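Local coordinates for hypothetical protein yycE (Bacillus subtilis, PDB 1TWU) that is of unknown function but belongs to the vicinal oxygen chelate superfamily and is a putative glyoxalase or fosfomycin resistance protein, at residues Ile25-Glu30 against Lys99-Gln104; Gln104-Glu109 against Gly125-Phe130. All coordinates share one frame; numbering follows the deposited sequence.

Contact 1. Residues Ile25-Glu30 against Lys99-Gln104; sequences IIRFYE and KHMGYQ
Arg-27 and Phe-28 reach out from helix 22-32 to Met-101 and Tyr-103, at and just beyond the C-terminal turn of helix 88-100, so the contact joins the helices of the two βαβββ modules of a vicinal oxygen chelate fold. The chain leaves helix 88-100 through a Schellman motif, in which Gly-102 takes the positive phi that a residue without a side chain tolerates easily. This turn presents the carbonyl of Met-101 to the facing helix. Arg-27 suits its place because it is long enough to span the gap: CG lies anti to the backbone N (chi1 175°), and the chain stays extended as far as NE. Its guanidinium then takes Met-101 O end-on with two nitrogens. NH2 of Arg-27 is 3.0 Å from O of Met-101, and NH1 of Arg-27 is 3.1 Å from O of Met-101. The two hydrogen bonds differ in geometry. NH2 lies in the carbonyl plane on a lone pair, whereas NH1 stands above that plane, and both keep the oxygen close to the plane of the guanidinium. Met-101 also folds back at chi3, bringing CE over the centre of one guanidinium face, 4.0 Å from CZ of Arg-27; a flexible thioether chain is well fitted to such an apolar cover. Deeper in the contact, Phe-28 and Tyr-103 form a T-shaped pair with planes at 87°. The edge of Phe-28 points at the face of Tyr-103, with CD1 of Phe-28 over the ring centre and 3.7 Å from CD2 of Tyr-103. Behind it, the phenylalanine also packs on Ile-128 and Pro-123. A tyrosine serves both layers, since its ring receives Phe-28 while its hydroxyl extends to the arginine: NH1 of Arg-27 donates to OH of Tyr-103 at 2.9 Å in a bent bond, the hydroxyl oxygen sitting 22° out of the guanidinium plane.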
loop_
_atom_site.group_PDB
_atom_site.type_symbol
_atom_site.label_atom_id
_atom_site.label_comp_id
_atom_site.label_asym_id
_atom_site.label_seq_id
_atom_site.Cartn_x
_atom_site.Cartn_y
_atom_site.Cartn_z
ATOM N N ILE A 25 -15.435 1.663 6.113
ATOM C CA ILE A 25 -13.997 1.858 6.038
ATOM C C ILE A 25 -13.562 2.887 7.091
ATOM O O ILE A 25 -12.554 2.697 7.781
ATOM C CB ILE A 25 -13.592 2.332 4.610
ATOM C CG1 ILE A 25 -13.742 1.174 3.621
ATOM C CG2 ILE A 25 -12.186 2.887 4.606
ATOM C CD1 ILE A 25 -12.823 -0.010 3.888
ATOM N N ILE A 26 -14.330 3.966 7.219
ATOM C CA ILE A 26 -14.019 5.009 8.191
ATOM C C ILE A 26 -14.094 4.485 9.629
ATOM O O ILE A 26 -13.245 4.817 10.465
ATOM C CB ILE A 26 -14.968 6.214 8.019
ATOM C CG1 ILE A 26 -14.683 6.890 6.679
ATOM C CG2 ILE A 26 -14.783 7.202 9.157
ATOM C CD1 ILE A 26 -15.657 7.985 6.320
ATOM N N ARG A 27 -15.103 3.666 9.915
ATOM C CA ARG A 27 -15.246 3.095 11.249
ATOM C C ARG A 27 -14.040 2.227 11.610
ATOM O O ARG A 27 -13.529 2.293 12.726
ATOM C CB ARG A 27 -16.520 2.257 11.350
ATOM C CG ARG A 27 -16.651 1.536 12.688
ATOM C CD ARG A 27 -18.005 0.877 12.829
ATOM N NE ARG A 27 -18.240 0.311 14.157
ATOM C CZ ARG A 27 -17.891 -0.916 14.533
ATOM N NH1 ARG A 27 -17.279 -1.731 13.688
ATOM N NH2 ARG A 27 -18.181 -1.336 15.756
ATOM N N PHE A 28 -13.586 1.415 10.661
ATOM C CA PHE A 28 -12.445 0.536 10.895
ATOM C C PHE A 28 -11.147 1.313 11.093
ATOM O O PHE A 28 -10.434 1.114 12.084
ATOM C CB PHE A 28 -12.261 -0.427 9.715
ATOM C CG PHE A 28 -11.067 -1.347 9.854
ATOM C CD1 PHE A 28 -11.149 -2.519 10.606
ATOM C CD2 PHE A 28 -9.853 -1.033 9.245
ATOM C CE1 PHE A 28 -10.040 -3.365 10.749
ATOM C CE2 PHE A 28 -8.743 -1.867 9.382
ATOM C CZ PHE A 28 -8.837 -3.037 10.136
ATOM N N TYR A 29 -10.844 2.197 10.145
ATOM C CA TYR A 29 -9.605 2.973 10.183
ATOM C C TYR A 29 -9.546 4.133 11.156
ATOM O O TYR A 29 -8.513 4.357 11.791
ATOM C CB TYR A 29 -9.258 3.462 8.771
ATOM C CG TYR A 29 -8.806 2.331 7.896
ATOM C CD1 TYR A 29 -7.512 1.828 7.993
ATOM C CD2 TYR A 29 -9.703 1.684 7.041
ATOM C CE1 TYR A 29 -7.118 0.696 7.259
ATOM C CE2 TYR A 29 -9.325 0.551 6.303
ATOM C CZ TYR A 29 -8.034 0.062 6.419
ATOM O OH TYR A 29 -7.666 -1.062 5.720
ATOM N N GLU A 30 -10.638 4.868 11.287
ATOM C CA GLU A 30 -10.625 5.998 12.187
ATOM C C GLU A 30 -11.029 5.593 13.597
ATOM O O GLU A 30 -10.339 5.919 14.562
ATOM C CB GLU A 30 -11.539 7.098 11.660
ATOM C CG GLU A 30 -10.965 8.473 11.874
ATOM C CD GLU A 30 -11.868 9.572 11.363
ATOM O OE1 GLU A 30 -12.458 9.407 10.269
ATOM O OE2 GLU A 30 -11.971 10.609 12.051
ATOM N N LYS A 99 -11.467 -6.706 17.242
ATOM C CA LYS A 99 -12.314 -7.895 17.302
ATOM C C LYS A 99 -13.583 -7.599 18.105
ATOM O O LYS A 99 -14.665 -8.091 17.778
ATOM C CB LYS A 99 -11.548 -9.068 17.932
ATOM C CG LYS A 99 -10.291 -9.463 17.166
ATOM C CD LYS A 99 -9.611 -10.672 17.767
ATOM C CE LYS A 99 -10.432 -11.923 17.557
ATOM N NZ LYS A 99 -9.706 -13.150 18.001
ATOM N N HIS A 100 -13.452 -6.786 19.149
ATOM C CA HIS A 100 -14.600 -6.429 19.969
ATOM C C HIS A 100 -15.513 -5.460 19.230
ATOM O O HIS A 100 -16.694 -5.319 19.571
ATOM C CB HIS A 100 -14.136 -5.840 21.301
ATOM C CG HIS A 100 -13.490 -6.850 22.200
ATOM N ND1 HIS A 100 -13.169 -6.588 23.515
ATOM C CD2 HIS A 100 -13.109 -8.132 21.971
ATOM C CE1 HIS A 100 -12.621 -7.662 24.057
ATOM N NE2 HIS A 100 -12.572 -8.613 23.140
ATOM N N MET A 101 -14.964 -4.797 18.211
ATOM C CA MET A 101 -15.746 -3.880 17.390
ATOM C C MET A 101 -16.477 -4.700 16.323
ATOM O O MET A 101 -17.360 -4.190 15.640
ATOM C CB MET A 101 -14.847 -2.822 16.732
ATOM C CG MET A 101 -14.434 -1.691 17.674
ATOM S SD MET A 101 -13.336 -0.516 16.905
ATOM C CE MET A 101 -14.486 0.434 16.038
ATOM N N GLY A 102 -16.102 -5.971 16.187
ATOM C CA GLY A 102 -16.762 -6.837 15.221
ATOM C C GLY A 102 -15.935 -7.368 14.060
ATOM O O GLY A 102 -16.440 -8.153 13.257
ATOM N N TYR A 103 -14.672 -6.962 13.966
ATOM C CA TYR A 103 -13.817 -7.410 12.875
ATOM C C TYR A 103 -13.205 -8.785 13.129
ATOM O O TYR A 103 -12.779 -9.089 14.235
ATOM C CB TYR A 103 -12.745 -6.349 12.611
ATOM C CG TYR A 103 -13.374 -5.005 12.297
ATOM C CD1 TYR A 103 -14.090 -4.816 11.110
ATOM C CD2 TYR A 103 -13.337 -3.956 13.221
ATOM C CE1 TYR A 103 -14.759 -3.624 10.850
ATOM C CE2 TYR A 103 -14.005 -2.755 12.976
ATOM C CZ TYR A 103 -14.720 -2.599 11.786
ATOM O OH TYR A 103 -15.423 -1.440 11.540
ATOM N N GLN A 104 -13.176 -9.601 12.079
ATOM C CA GLN A 104 -12.681 -10.974 12.122
ATOM C C GLN A 104 -11.182 -11.149 12.094
ATOM O O GLN A 104 -10.491 -10.512 11.299
ATOM C CB GLN A 104 -13.223 -11.767 10.933
ATOM C CG GLN A 104 -14.705 -11.728 10.790
ATOM C CD GLN A 104 -15.402 -12.443 11.920
ATOM O OE1 GLN A 104 -16.398 -11.955 12.458
ATOM N NE2 GLN A 104 -14.890 -13.616 12.285
#

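Contact 2. Residues Gln104-Glu109 against Gly125-Phe130; sequences QEVESE and GWRIVF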
loop_
_atom_site.group_PDB
_atom_site.type_symbol
_atom_site.label_atom_id
_atom_site.label_comp_id
_atom_site.label_asym_id
_atom_site.label_seq_id
_atom_site.Cartn_x
_atom_site.Cartn_y
_atom_site.Cartn_z
ATOM N N GLN A 104 -13.176 -9.601 12.079
ATOM C CA GLN A 104 -12.681 -10.974 12.122
ATOM C C GLN A 104 -11.182 -11.149 12.094
ATOM O O GLN A 104 -10.491 -10.512 11.299
ATOM C CB GLN A 104 -13.223 -11.767 10.933
ATOM C CG GLN A 104 -14.705 -11.728 10.790
ATOM C CD GLN A 104 -15.402 -12.443 11.920
ATOM O OE1 GLN A 104 -16.398 -11.955 12.458
ATOM N NE2 GLN A 104 -14.890 -13.616 12.285
ATOM N N GLU A 105 -10.680 -12.030 12.955
ATOM C CA GLU A 105 -9.265 -12.345 12.935
ATOM C C GLU A 105 -9.248 -13.561 12.012
ATOM O O GLU A 105 -10.087 -14.457 12.143
ATOM C CB GLU A 105 -8.736 -12.755 14.311
ATOM C CG GLU A 105 -7.215 -12.944 14.299
ATOM C CD GLU A 105 -6.658 -13.594 15.554
ATOM O OE1 GLU A 105 -7.086 -13.228 16.669
ATOM O OE2 GLU A 105 -5.772 -14.466 15.419
ATOM N N VAL A 106 -8.317 -13.593 11.068
ATOM C CA VAL A 106 -8.255 -14.717 10.153
ATOM C C VAL A 106 -6.906 -15.411 10.201
ATOM O O VAL A 106 -5.929 -14.875 10.732
ATOM C CB VAL A 106 -8.561 -14.278 8.694
ATOM C CG1 VAL A 106 -9.989 -13.751 8.605
ATOM C CG2 VAL A 106 -7.576 -13.211 8.245
ATOM N N GLU A 107 -6.875 -16.620 9.651
ATOM C CA GLU A 107 -5.669 -17.423 9.607
ATOM C C GLU A 107 -4.875 -17.004 8.377
ATOM O O GLU A 107 -5.333 -17.169 7.246
ATOM C CB GLU A 107 -6.039 -18.899 9.507
ATOM C CG GLU A 107 -5.058 -19.808 10.203
ATOM C CD GLU A 107 -4.998 -19.525 11.688
ATOM O OE1 GLU A 107 -5.916 -19.963 12.426
ATOM O OE2 GLU A 107 -4.036 -18.844 12.111
ATOM N N SER A 108 -3.689 -16.452 8.597
ATOM C CA SER A 108 -2.853 -16.006 7.493
ATOM C C SER A 108 -2.565 -17.150 6.535
ATOM O O SER A 108 -2.524 -18.318 6.937
ATOM C CB SER A 108 -1.539 -15.436 8.027
ATOM O OG SER A 108 -0.897 -16.362 8.886
ATOM N N GLU A 109 -2.383 -16.809 5.262
ATOM C CA GLU A 109 -2.081 -17.809 4.247
ATOM C C GLU A 109 -0.733 -18.422 4.573
ATOM O O GLU A 109 -0.595 -19.646 4.692
ATOM C CB GLU A 109 -2.029 -17.163 2.865
ATOM C CG GLU A 109 -3.384 -17.020 2.224
ATOM C CD GLU A 109 -4.007 -18.363 1.893
ATOM O OE1 GLU A 109 -3.512 -19.036 0.960
ATOM O OE2 GLU A 109 -4.987 -18.744 2.569
ATOM N N GLY A 125 -11.992 -6.854 3.166
ATOM C CA GLY A 125 -11.143 -8.022 3.026
ATOM C C GLY A 125 -9.652 -7.821 2.891
ATOM O O GLY A 125 -8.933 -8.772 2.581
ATOM N N TRP A 126 -9.177 -6.596 3.087
ATOM C CA TRP A 126 -7.745 -6.354 3.008
ATOM C C TRP A 126 -7.200 -6.953 4.303
ATOM O O TRP A 126 -7.807 -6.785 5.359
ATOM C CB TRP A 126 -7.451 -4.851 2.933
ATOM C CG TRP A 126 -6.053 -4.536 2.450
ATOM C CD1 TRP A 126 -5.196 -5.383 1.786
ATOM C CD2 TRP A 126 -5.370 -3.279 2.550
ATOM N NE1 TRP A 126 -4.031 -4.728 1.472
ATOM C CE2 TRP A 126 -4.109 -3.437 1.927
ATOM C CE3 TRP A 126 -5.702 -2.032 3.100
ATOM C CZ2 TRP A 126 -3.182 -2.392 1.840
ATOM C CZ3 TRP A 126 -4.781 -0.995 3.010
ATOM C CH2 TRP A 126 -3.537 -1.183 2.386
ATOM N N ARG A 127 -6.084 -7.674 4.216
ATOM C CA ARG A 127 -5.482 -8.313 5.385
ATOM C C ARG A 127 -4.578 -7.352 6.167
ATOM O O ARG A 127 -3.497 -6.978 5.710
ATOM C CB ARG A 127 -4.669 -9.548 4.958
ATOM C CG ARG A 127 -5.474 -10.690 4.319
ATOM C CD ARG A 127 -6.395 -11.353 5.320
ATOM N NE ARG A 127 -7.265 -12.369 4.724
ATOM C CZ ARG A 127 -6.983 -13.668 4.641
ATOM N NH1 ARG A 127 -5.840 -14.149 5.107
ATOM N NH2 ARG A 127 -7.870 -14.499 4.117
ATOM N N ILE A 128 -5.034 -6.952 7.349
ATOM C CA ILE A 128 -4.259 -6.051 8.192
ATOM C C ILE A 128 -3.502 -6.915 9.213
ATOM O O ILE A 128 -4.096 -7.545 10.096
ATOM C CB ILE A 128 -5.180 -5.030 8.921
ATOM C CG1 ILE A 128 -6.194 -4.438 7.934
ATOM C CG2 ILE A 128 -4.342 -3.903 9.526
ATOM C CD1 ILE A 128 -5.570 -3.813 6.705
ATOM N N VAL A 129 -2.183 -6.947 9.079
ATOM C CA VAL A 129 -1.360 -7.754 9.964
ATOM C C VAL A 129 -0.606 -6.940 11.006
ATOM O O VAL A 129 -0.078 -5.863 10.730
ATOM C CB VAL A 129 -0.342 -8.593 9.143
ATOM C CG1 VAL A 129 0.379 -9.600 10.045
ATOM C CG2 VAL A 129 -1.063 -9.303 8.014
ATOM N N PHE A 130 -0.578 -7.470 12.219
ATOM C CA PHE A 130 0.137 -6.851 13.324
ATOM C C PHE A 130 1.191 -7.884 13.734
ATOM O O PHE A 130 0.873 -8.913 14.336
ATOM C CB PHE A 130 -0.845 -6.549 14.457
ATOM C CG PHE A 130 -1.934 -5.596 14.056
ATOM C CD1 PHE A 130 -1.760 -4.220 14.193
ATOM C CD2 PHE A 130 -3.109 -6.069 13.480
ATOM C CE1 PHE A 130 -2.743 -3.323 13.760
ATOM C CE2 PHE A 130 -4.095 -5.188 13.044
ATOM C CZ PHE A 130 -3.912 -3.810 13.183
HETATM O O HOH W 1 -3.132 -13.619 5.155
#
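Val-106 and Arg-127 meet by van der Waals contact: the CG2 methyl lies over one face of the guanidinium, nearer its border than its centre, with CG2 of Val-106 3.6 Å from NE of Arg-127. Valine suits the place because a compact methyl can rest on that flat face without competing for its N-H groups; CG1 anti to the carbonyl carbon (chi1 -63°) is the torsion that puts CG2 there. Arg-127 is bent at chi2 (-68°), and this turns its long chain across toward the other segment. The two strands are not neighbours: in the mixed sheet of the C-terminal βαβββ module, strand 117-121 runs between 105-106 and 127-131, and the arginine reaches past it. Among the polar and charged contacts, NE of Arg-127 is held by a salt bridge to Glu-121 of that middle strand, leaving NH1 to face the 104-109 backbone. There the O of Glu-107 is 3.7 Å from NH1 of Arg-127, too long for a hydrogen bond. Water supplies the remaining link, accepting from N of Glu-109 at 3.3 Å and, in a weak bond, from NH1 of Arg-127. Glu-109 is poorly ordered, so the 5.3 Å between its OE2 and NH1 of Arg-127 is uncertain, and any attraction is long-range at most.

Overall arrangement
Contact 1 is partly buried and ties the helix of one module to the end of the helix in the other; contact 2 lies at the surface and spans two strands within the second module's sheet. An arginine leads in each, but the chemistry follows the setting: direct bonds to a carbonyl and a hydroxyl beside an aromatic pair in the first, a methyl on a guanidinium face and a weak water bridge in the second. Gln-104 ends one segment and begins the next, though it takes no part in either contact. The salt bridge from Lys-99 to Glu-105 joins them, and Phe-28 and Tyr-29 pack on Ile-128, bringing helix 22-32 against strand 127-131.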